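Local coordinates for MOBA relate protein (Mycobacterium sp., PDB 2WAW) that is of unknown function but probably binds a nucleoside triphosphate and transfers its nucleotidyl group to an acceptor, as MobA-like proteins do, at residues E59-K63 / V64-G68; N133-G136 / H137-V141; K156-W159 / R160-S164. One frame throughout, in Å; residues are numbered along the deposited sequence. Where two conformers were deposited one is given.

Contact 1 (E59-K63 / V64-G68); sequences EVLEK and VELDG
Val60 and Val64, one helical turn apart, meet through both backbone and side chain. The polar part centres on Val60 O, which receives Val64 N at 2.9 Å, with an N-H...O angle of 144°. The same oxygen also accepts from Lys63 N, 3.1 Å from Val60 O, so two successive amides close on one carbonyl as helix 57-63 ends. Val64 is the first residue to leave helical backbone angles; it and Glu65 are extended before the chain bends at Leu66.

The apolar part follows the same exit. Val60 and Val64 lie side by side and point the same way; Val60 CG1, trans to its own nitrogen (chi1 173°), comes within 3.9 Å of Val64 CG2. Two residues further on, Leu66 turns back toward the helix, and its CD1 meets Leu61 CD2 at 3.6 Å, the two side chains crossing at about a right angle. Val60 CG1 is a more distant neighbour of Leu66 CD1, at 4.5 Å.

A third interaction belongs to the loop itself: Glu65 OE2 accepts Asp67 N at 2.9 Å on its anti side, tying a side chain to the backbone two residues on. Arg42 bonds the carbonyls of Glu65 and Asp67, while Leu38 of helix 33-42 packs against Val64 and Leu66. The arrangement is a helix C-terminus whose exit is packed back on the last turn by Val64 and Leu66, in the beta-alpha-beta crossover from strand 48-53 to strand 70-73 of the Rossmann-like GT-A fold.

Contact 2 (N133-G136 / H137-V141); sequences NGIG and HPFWV
Phe139 reaches back to Gly136 across the corner at His137. The ring presents its CD1-CE1 side to the peptide that leaves the glycine: CE1 comes to 3.4 Å from Gly136 O and equally close to Gly136 C, meeting them obliquely. Ile135 adds its CG2 branch, 4.3 Å from Phe139 CE1, so the same corner of the ring is touched by a methyl and a carbonyl.

The other notable orientation is between His137 and Phe139, residues two apart. Their rings lie one over the other with planes tilted by about 25°, displaced so that rim meets rim: Phe139 CE2 lies over a face of the imidazole and His137 CD2 over a face of the phenyl, the two atoms 3.9 Å apart. The course of the backbone brings the two residues to a shared side, and their similar first torsions, each with CG trans to the carbonyl carbon, lay the rings over one another; Pro138, between them, points elsewhere. His137 CB remains close to the backbone it has just left, 3.7 Å from Gly136 C.

The backbone turns a corner here: Gly136 is almost fully extended, the peptide before Pro138 is cis, and the short segments before and after the corner run at 64° to each other. Gly136 and, beyond the corner, Trp140 pair with strand 126-131, while Phe139 and Val141 pair with strand 98-103; Tyr131 OH bonds His137 O at the bend. The stretch is thus a sharply kinked strand, 134-142, the second arm of a beta hairpin with strand 126-131; past the kink it also pairs with strand 98-103, antiparallel to both, in the 3-2-1-4-6-5-7 strand order of the GT-A fold.

Contact 3 (K156-W159 / R160-S164); sequences KGVW and RLIES
Arg160 lies alongside Trp159, both side chains pointing the same way out of the first turn of helix 158-163. Arg160 CB sits 3.3 Å from Gly157 O, the carbonyl that also accepts Arg160 N. CG, trans to the carbonyl carbon (chi1 -73°), stands almost squarely over the indole, 3.9 Å from the centroid of the six-membered ring and 5° off its normal: a CH-pi contact. The chain then runs extended to NE, near Trp159 CZ2 and CH2. At the tip, CZ and NH2 are each 3.4 Å from Trp159 CZ2, which lies over one face of the guanidinium, the two planes 43° apart. NH1 reaches a water weakly, and that water donates to Gly157 O.

Glu163 approaches the same indole, bringing its OE2 to 3.5 Å from Trp159 CE3 and its OE1 to the ring edge. Trp159 was deposited in two conformers, so these ring contacts describe one of them.

Beneath, the helix is held by the backbone hydrogen bonds Ile162 N to Val158 O (3.1 Å) and Glu163 N to Trp159 O (2.8 Å), while Val158 CG1 touches Ile162 CD1 at 4.2 Å. Val158 meets strand 98-103, Leu161 and Ile162 strand 126-131, and Val158 and Ile162 also strand 134-142, leaving Trp159, Arg160 and Glu163 exposed: an amphipathic helix laid against the GT-A sheet.

How the contacts relate
From the N terminus the three contacts come in series; none nests in or crosses another, and each lies within one continuous stretch. Contact 1 closes the exit of helix 57-63 before strand 70-73, at the edge of the sheet. Contact 2, its centre about 26 Å from that of contact 1 and across the middle of the chain, closes the kink of strand 134-142 after the hairpin turn. Contact 3 follows in helix 158-163 and packs directly on contact 2: Phe139 CE2 meets Ile162 CD1 at 3.8 Å, and Phe139 CD2 lies 4.1 Å from Val158 CG1. Together the latter two join the hairpin to the helix covering it.

Contact 1 (E59-K63 / V64-G68)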
ATOM      1  N   GLU A  59      16.144 -10.682   3.812  1.00 23.90           N
ATOM      2  CA  GLU A  59      15.299 -11.672   4.499  0.50 25.99           C
ATOM      3  C   GLU A  59      13.964 -11.847   3.772  1.00 24.28           C
ATOM      4  O   GLU A  59      13.465 -12.957   3.601  1.00 24.55           O
ATOM      5  CB  GLU A  59      15.031 -11.245   5.950  0.50 25.71           C
ATOM      6  CG  GLU A  59      16.265 -10.979   6.803  0.50 26.01           C
ATOM      7  CD  GLU A  59      15.935 -10.212   8.078  0.50 28.08           C
ATOM      8  OE1 GLU A  59      15.458 -10.839   9.047  0.50 35.71           O
ATOM      9  OE2 GLU A  59      16.149  -8.980   8.112  0.50 29.49           O
ATOM     10  N   VAL A  60      13.374 -10.726   3.359  1.00 22.18           N
ATOM     11  CA  VAL A  60      12.087 -10.759   2.664  1.00 21.84           C
ATOM     12  C   VAL A  60      12.162 -11.510   1.321  1.00 23.70           C
ATOM     13  O   VAL A  60      11.274 -12.309   0.989  1.00 24.46           O
ATOM     14  CB  VAL A  60      11.501  -9.346   2.476  1.00 20.71           C
ATOM     15  CG1 VAL A  60      10.252  -9.389   1.611  1.00 24.45           C
ATOM     16  CG2 VAL A  60      11.153  -8.746   3.821  1.00 21.85           C
ATOM     17  N   LEU A  61      13.231 -11.295   0.595  1.00 25.13           N
ATOM     18  CA  LEU A  61      13.430 -11.937  -0.668  1.00 26.74           C
ATOM     19  C   LEU A  61      13.504 -13.445  -0.484  1.00 28.24           C
ATOM     20  O   LEU A  61      13.146 -14.176  -1.339  1.00 29.46           O
ATOM     21  CB  LEU A  61      14.670 -11.408  -1.376  1.00 20.00           C
ATOM     22  CG  LEU A  61      14.724  -9.948  -1.754  1.00 20.00           C
ATOM     23  CD1 LEU A  61      16.012  -9.530  -2.395  1.00 20.00           C
ATOM     24  CD2 LEU A  61      13.576  -9.519  -2.572  1.00 20.00           C
ATOM     25  N   GLU A  62      14.068 -13.880   0.620  1.00 29.27           N
ATOM     26  CA  GLU A  62      14.169 -15.296   0.936  1.00 31.05           C
ATOM     27  C   GLU A  62      12.838 -15.950   1.282  1.00 29.59           C
ATOM     28  O   GLU A  62      12.699 -17.095   1.077  1.00 30.28           O
ATOM     29  CB  GLU A  62      15.222 -15.571   2.018  1.00 32.04           C
ATOM     30  CG  GLU A  62      16.628 -15.107   1.666  1.00 38.00           C
ATOM     31  CD  GLU A  62      17.664 -15.081   2.815  1.00 37.20           C
ATOM     32  OE1 GLU A  62      17.348 -15.224   4.014  1.00 44.86           O
ATOM     33  OE2 GLU A  62      18.839 -14.899   2.492  1.00 46.28           O
ATOM     34  N   LYS A  63      11.890 -15.201   1.826  1.00 27.06           N
ATOM     35  CA  LYS A  63      10.705 -15.781   2.486  1.00 26.37           C
ATOM     36  C   LYS A  63       9.326 -15.386   1.945  1.00 26.87           C
ATOM     37  O   LYS A  63       8.314 -15.941   2.381  1.00 29.19           O
ATOM     38  CB  LYS A  63      10.739 -15.488   3.988  1.00 27.19           C
ATOM     39  CG  LYS A  63      11.853 -16.198   4.741  1.00 34.36           C
ATOM     40  CD  LYS A  63      11.928 -15.711   6.174  1.00 44.38           C
ATOM     41  CE  LYS A  63      13.052 -16.397   6.931  1.00 50.15           C
ATOM     42  NZ  LYS A  63      12.994 -16.083   8.385  1.00 50.62           N
ATOM     43  N   VAL A  64       9.263 -14.421   1.038  1.00 21.47           N
ATOM     44  CA  VAL A  64       7.981 -14.014   0.476  1.00 20.43           C
ATOM     45  C   VAL A  64       8.001 -14.245  -1.026  1.00 21.07           C
ATOM     46  O   VAL A  64       9.029 -14.042  -1.678  1.00 20.80           O
ATOM     47  CB  VAL A  64       7.667 -12.540   0.804  1.00 18.02           C
ATOM     48  CG1 VAL A  64       6.323 -12.113   0.198  1.00 22.64           C
ATOM     49  CG2 VAL A  64       7.696 -12.316   2.317  1.00 18.32           C
ATOM     50  N   GLU A  65       6.890 -14.649  -1.589  1.00 21.39           N
ATOM     51  CA  GLU A  65       6.866 -14.854  -3.017  1.00 23.68           C
ATOM     52  C   GLU A  65       6.643 -13.557  -3.768  1.00 22.52           C
ATOM     53  O   GLU A  65       5.611 -12.979  -3.741  1.00 22.59           O
ATOM     54  CB  GLU A  65       5.790 -15.840  -3.386  1.00 25.54           C
ATOM     55  CG  GLU A  65       5.645 -16.000  -4.877  1.00 33.34           C
ATOM     56  CD  GLU A  65       6.856 -16.630  -5.513  1.00 42.57           C
ATOM     57  OE1 GLU A  65       6.924 -17.845  -5.432  1.00 50.38           O
ATOM     58  OE2 GLU A  65       7.703 -15.968  -6.071  1.00 36.58           O
ATOM     59  N   LEU A  66       7.682 -13.136  -4.436  1.00 21.41           N
ATOM     60  CA  LEU A  66       7.704 -11.927  -5.212  1.00 22.17           C
ATOM     61  C   LEU A  66       7.816 -12.081  -6.742  1.00 21.51           C
ATOM     62  O   LEU A  66       8.001 -11.135  -7.415  1.00 20.02           O
ATOM     63  CB  LEU A  66       8.781 -11.007  -4.685  1.00 20.00           C
ATOM     64  CG  LEU A  66       8.787 -10.746  -3.186  1.00 20.00           C
ATOM     65  CD1 LEU A  66      10.025 -10.177  -2.772  1.00 20.00           C
ATOM     66  CD2 LEU A  66       7.728  -9.922  -2.762  1.00 20.00           C
ATOM     67  N   ASP A  67       7.702 -13.299  -7.248  1.00 22.36           N
ATOM     68  CA  ASP A  67       7.807 -13.510  -8.676  1.00 22.71           C
ATOM     69  C   ASP A  67       6.766 -12.732  -9.443  1.00 20.45           C
ATOM     70  O   ASP A  67       5.649 -12.680  -9.069  1.00 19.87           O
ATOM     71  CB  ASP A  67       7.662 -14.995  -9.026  1.00 21.06           C
ATOM     72  N   GLY A  68       7.187 -12.098 -10.496  1.00 18.80           N
ATOM     73  CA  GLY A  68       6.319 -11.356 -11.346  1.00 20.57           C
ATOM     74  C   GLY A  68       6.029  -9.954 -10.907  1.00 20.21           C
ATOM     75  O   GLY A  68       5.335  -9.259 -11.562  1.00 23.17           O
TER

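Contact 2 (N133-G136 / H137-V141)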
ATOM      1  N   ASN A 133     -15.592   4.255   9.644  1.00 17.93           N
ATOM      2  CA  ASN A 133     -14.934   4.954  10.752  1.00 18.81           C
ATOM      3  C   ASN A 133     -13.748   5.816  10.326  1.00 21.96           C
ATOM      4  O   ASN A 133     -12.854   6.100  11.130  1.00 24.72           O
ATOM      5  CB  ASN A 133     -14.493   3.954  11.833  1.00 19.26           C
ATOM      6  CG  ASN A 133     -13.486   2.932  11.324  1.00 23.51           C
ATOM      7  OD1 ASN A 133     -13.410   2.643  10.127  1.00 20.39           O
ATOM      8  ND2 ASN A 133     -12.709   2.369  12.246  1.00 25.79           N
ATOM      9  N   GLY A 134     -13.748   6.228   9.061  1.00 19.33           N
ATOM     10  CA  GLY A 134     -12.765   7.181   8.556  1.00 20.85           C
ATOM     11  C   GLY A 134     -12.191   6.856   7.193  1.00 19.24           C
ATOM     12  O   GLY A 134     -12.494   5.814   6.615  1.00 17.62           O
ATOM     13  N   ILE A 135     -11.366   7.771   6.688  1.00 19.39           N
ATOM     14  CA  ILE A 135     -10.643   7.649   5.419  0.50 19.33           C
ATOM     15  C   ILE A 135      -9.435   6.737   5.599  1.00 18.29           C
ATOM     16  O   ILE A 135      -8.793   6.772   6.660  1.00 20.62           O
ATOM     17  CB  ILE A 135     -10.146   9.056   4.970  0.50 19.99           C
ATOM     18  CG1 ILE A 135     -11.329   9.979   4.627  0.50 21.33           C
ATOM     19  CG2 ILE A 135      -9.113   8.983   3.831  0.50 19.70           C
ATOM     20  CD1 ILE A 135     -12.238   9.462   3.538  0.50 17.64           C
ATOM     21  N   GLY A 136      -9.097   5.963   4.579  1.00 16.67           N
ATOM     22  CA  GLY A 136      -7.880   5.167   4.654  1.00 15.61           C
ATOM     23  C   GLY A 136      -7.487   4.577   3.325  1.00 15.93           C
ATOM     24  O   GLY A 136      -8.176   4.753   2.310  1.00 16.37           O
ATOM     25  N   HIS A 137      -6.353   3.884   3.345  1.00 16.95           N
ATOM     26  CA  HIS A 137      -5.878   3.143   2.178  1.00 16.92           C
ATOM     27  C   HIS A 137      -6.899   2.112   1.736  1.00 16.55           C
ATOM     28  O   HIS A 137      -7.710   1.644   2.553  1.00 15.93           O
ATOM     29  CB  HIS A 137      -4.554   2.428   2.499  1.00 16.73           C
ATOM     30  CG  HIS A 137      -3.388   3.349   2.694  1.00 16.40           C
ATOM     31  ND1 HIS A 137      -3.085   3.914   3.917  1.00 23.84           N
ATOM     32  CD2 HIS A 137      -2.449   3.799   1.827  1.00 18.16           C
ATOM     33  CE1 HIS A 137      -2.012   4.675   3.791  1.00 23.35           C
ATOM     34  NE2 HIS A 137      -1.603   4.619   2.537  1.00 21.32           N
ATOM     35  N   PRO A 138      -6.904   1.759   0.438  1.00 15.95           N
ATOM     36  CA  PRO A 138      -6.014   2.236  -0.642  1.00 13.44           C
ATOM     37  C   PRO A 138      -6.315   3.657  -1.136  1.00 13.57           C
ATOM     38  O   PRO A 138      -7.473   4.144  -1.034  1.00 15.35           O
ATOM     39  CB  PRO A 138      -6.225   1.191  -1.748  1.00 16.04           C
ATOM     40  CG  PRO A 138      -7.671   0.715  -1.538  1.00 16.00           C
ATOM     41  CD  PRO A 138      -7.867   0.748  -0.035  1.00 17.92           C
ATOM     42  N   PHE A 139      -5.261   4.314  -1.651  1.00 14.06           N
ATOM     43  CA  PHE A 139      -5.384   5.652  -2.236  1.00 15.05           C
ATOM     44  C   PHE A 139      -5.150   5.562  -3.740  1.00 13.95           C
ATOM     45  O   PHE A 139      -4.362   4.733  -4.196  1.00 16.30           O
ATOM     46  CB  PHE A 139      -4.345   6.626  -1.672  1.00 15.28           C
ATOM     47  CG  PHE A 139      -4.458   6.901  -0.191  1.00 13.87           C
ATOM     48  CD1 PHE A 139      -5.686   6.847   0.473  1.00 17.38           C
ATOM     49  CD2 PHE A 139      -3.319   7.264   0.511  1.00 18.79           C
ATOM     50  CE1 PHE A 139      -5.769   7.144   1.847  1.00 21.37           C
ATOM     51  CE2 PHE A 139      -3.383   7.568   1.875  1.00 20.40           C
ATOM     52  CZ  PHE A 139      -4.597   7.497   2.541  1.00 17.87           C
ATOM     53  N   TRP A 140      -5.840   6.409  -4.504  1.00 11.85           N
ATOM     54  CA  TRP A 140      -5.544   6.588  -5.919  1.00 13.20           C
ATOM     55  C   TRP A 140      -4.850   7.906  -6.106  1.00 13.62           C
ATOM     56  O   TRP A 140      -5.289   8.910  -5.568  1.00 14.38           O
ATOM     57  CB  TRP A 140      -6.844   6.550  -6.727  1.00 14.96           C
ATOM     58  CG  TRP A 140      -6.796   7.222  -8.072  1.00 15.90           C
ATOM     59  CD1 TRP A 140      -7.123   8.516  -8.357  1.00 13.74           C
ATOM     60  CD2 TRP A 140      -6.437   6.612  -9.323  1.00 16.63           C
ATOM     61  NE1 TRP A 140      -6.986   8.753  -9.707  1.00 16.98           N
ATOM     62  CE2 TRP A 140      -6.559   7.603 -10.321  1.00 16.97           C
ATOM     63  CE3 TRP A 140      -6.010   5.324  -9.692  1.00 17.82           C
ATOM     64  CZ2 TRP A 140      -6.274   7.344 -11.677  1.00 21.07           C
ATOM     65  CZ3 TRP A 140      -5.737   5.065 -11.029  1.00 24.66           C
ATOM     66  CH2 TRP A 140      -5.861   6.073 -12.007  1.00 22.52           C
ATOM     67  N   VAL A 141      -3.773   7.908  -6.899  1.00 13.13           N
ATOM     68  CA  VAL A 141      -3.076   9.139  -7.276  1.00 15.51           C
ATOM     69  C   VAL A 141      -2.853   9.131  -8.781  1.00 16.07           C
ATOM     70  O   VAL A 141      -2.201   8.221  -9.321  1.00 15.87           O
ATOM     71  CB  VAL A 141      -1.740   9.302  -6.535  1.00 17.39           C
ATOM     72  CG1 VAL A 141      -1.092  10.666  -6.880  1.00 17.96           C
ATOM     73  CG2 VAL A 141      -1.954   9.195  -5.028  1.00 17.63           C
TER

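Contact 3 (K156-W159 / R160-S164)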
ATOM      1  N   LYS A 156       4.329   7.838   4.291  1.00 25.83           N
ATOM      2  CA  LYS A 156       3.051   7.981   5.007  1.00 27.85           C
ATOM      3  C   LYS A 156       2.716   9.447   5.210  1.00 29.51           C
ATOM      4  O   LYS A 156       2.086   9.831   6.210  1.00 31.48           O
ATOM      5  CB  LYS A 156       3.076   7.236   6.348  1.00 27.21           C
ATOM      6  CG  LYS A 156       3.110   5.724   6.213  1.00 27.89           C
ATOM      7  CD  LYS A 156       3.071   5.031   7.568  1.00 29.43           C
ATOM      8  CE  LYS A 156       3.320   3.543   7.404  1.00 31.60           C
ATOM      9  NZ  LYS A 156       3.225   2.813   8.695  1.00 33.17           N
ATOM     10  N   GLY A 157       3.129  10.261   4.247  1.00 27.77           N
ATOM     11  CA  GLY A 157       2.848  11.690   4.282  1.00 28.95           C
ATOM     12  C   GLY A 157       1.891  12.112   3.191  1.00 27.15           C
ATOM     13  O   GLY A 157       1.661  13.312   3.011  1.00 27.75           O
ATOM     14  N   VAL A 158       1.336  11.132   2.467  1.00 27.05           N
ATOM     15  CA  VAL A 158       0.350  11.369   1.387  1.00 26.99           C
ATOM     16  C   VAL A 158      -0.881  12.101   1.924  1.00 25.83           C
ATOM     17  O   VAL A 158      -1.524  12.857   1.193  1.00 25.97           O
ATOM     18  CB  VAL A 158      -0.078  10.040   0.665  1.00 25.40           C
ATOM     19  CG1 VAL A 158      -0.864  10.339  -0.625  1.00 26.03           C
ATOM     20  CG2 VAL A 158       1.142   9.190   0.351  1.00 29.34           C
ATOM     21  N   TRP A 159      -1.184  11.886   3.202  1.00 26.08           N
ATOM     22  CA  TRP A 159      -2.303  12.573   3.832  0.50 26.49           C
ATOM     23  C   TRP A 159      -2.147  14.097   3.755  1.00 26.82           C
ATOM     24  O   TRP A 159      -3.143  14.816   3.734  1.00 25.59           O
ATOM     25  CB  TRP A 159      -2.554  12.076   5.267  0.50 26.95           C
ATOM     26  CG  TRP A 159      -1.495  12.431   6.272  0.50 25.76           C
ATOM     27  CD1 TRP A 159      -0.366  11.714   6.565  0.50 24.72           C
ATOM     28  CD2 TRP A 159      -1.478  13.576   7.139  0.50 25.15           C
ATOM     29  NE1 TRP A 159       0.357  12.349   7.547  0.50 20.74           N
ATOM     30  CE2 TRP A 159      -0.302  13.492   7.919  0.50 21.31           C
ATOM     31  CE3 TRP A 159      -2.340  14.666   7.331  0.50 27.72           C
ATOM     32  CZ2 TRP A 159       0.038  14.460   8.873  0.50 21.55           C
ATOM     33  CZ3 TRP A 159      -1.999  15.627   8.282  0.50 25.10           C
ATOM     34  CH2 TRP A 159      -0.818  15.514   9.040  0.50 23.97           C
ATOM     35  N   ARG A 160      -0.909  14.588   3.665  1.00 29.05           N
ATOM     36  CA  ARG A 160      -0.678  16.037   3.558  1.00 30.32           C
ATOM     37  C   ARG A 160      -1.097  16.622   2.211  1.00 30.15           C
ATOM     38  O   ARG A 160      -1.596  17.744   2.140  1.00 30.19           O
ATOM     39  CB  ARG A 160       0.770  16.405   3.889  1.00 30.48           C
ATOM     40  CG  ARG A 160       1.050  16.297   5.372  1.00 36.86           C
ATOM     41  CD  ARG A 160       2.118  17.278   5.843  1.00 42.47           C
ATOM     42  NE  ARG A 160       2.330  17.176   7.289  1.00 45.85           N
ATOM     43  CZ  ARG A 160       2.835  16.105   7.899  1.00 49.34           C
ATOM     44  NH1 ARG A 160       3.170  15.030   7.192  1.00 46.24           N
ATOM     45  NH2 ARG A 160       2.988  16.098   9.220  1.00 50.42           N
ATOM     46  N   LEU A 161      -0.896  15.857   1.146  1.00 28.79           N
ATOM     47  CA  LEU A 161      -1.388  16.224  -0.169  1.00 28.23           C
ATOM     48  C   LEU A 161      -2.918  16.171  -0.170  1.00 27.15           C
ATOM     49  O   LEU A 161      -3.575  17.094  -0.647  1.00 27.04           O
ATOM     50  CB  LEU A 161      -0.819  15.266  -1.211  1.00 28.86           C
ATOM     51  CG  LEU A 161      -0.594  15.700  -2.658  1.00 33.69           C
ATOM     52  CD1 LEU A 161       0.051  17.076  -2.773  1.00 37.83           C
ATOM     53  CD2 LEU A 161       0.286  14.653  -3.326  1.00 29.81           C
ATOM     54  N   ILE A 162      -3.464  15.085   0.385  1.00 26.59           N
ATOM     55  CA  ILE A 162      -4.917  14.865   0.501  1.00 26.78           C
ATOM     56  C   ILE A 162      -5.591  16.003   1.263  1.00 28.23           C
ATOM     57  O   ILE A 162      -6.658  16.481   0.869  1.00 29.63           O
ATOM     58  CB  ILE A 162      -5.240  13.489   1.174  1.00 26.45           C
ATOM     59  CG1 ILE A 162      -4.954  12.329   0.213  1.00 22.50           C
ATOM     60  CG2 ILE A 162      -6.704  13.416   1.656  1.00 28.43           C
ATOM     61  CD1 ILE A 162      -4.701  10.991   0.900  1.00 28.68           C
ATOM     62  N   GLU A 163      -4.958  16.447   2.346  1.00 27.96           N
ATOM     63  CA  GLU A 163      -5.562  17.436   3.238  1.00 31.22           C
ATOM     64  C   GLU A 163      -5.213  18.877   2.870  1.00 29.30           C
ATOM     65  O   GLU A 163      -5.766  19.822   3.444  1.00 29.97           O
ATOM     66  CB  GLU A 163      -5.186  17.124   4.690  1.00 31.23           C
ATOM     67  CG  GLU A 163      -5.903  15.880   5.249  1.00 34.38           C
ATOM     68  CD  GLU A 163      -5.633  15.633   6.731  1.00 37.19           C
ATOM     69  OE1 GLU A 163      -5.267  16.592   7.456  1.00 42.77           O
ATOM     70  OE2 GLU A 163      -5.801  14.473   7.173  1.00 44.41           O
ATOM     71  N   SER A 164      -4.320  19.043   1.895  1.00 28.28           N
ATOM     72  CA  SER A 164      -3.834  20.366   1.489  1.00 28.79           C
ATOM     73  C   SER A 164      -4.883  21.260   0.815  1.00 29.33           C
ATOM     74  O   SER A 164      -4.784  22.491   0.885  1.00 30.27           O
ATOM     75  CB  SER A 164      -2.620  20.242   0.567  1.00 28.68           C
ATOM     76  OG  SER A 164      -3.008  19.999  -0.776  1.00 30.21           O
TER
HETATM   77  O   HOH W   1       3.784  14.994   3.823  1.00 41.70           O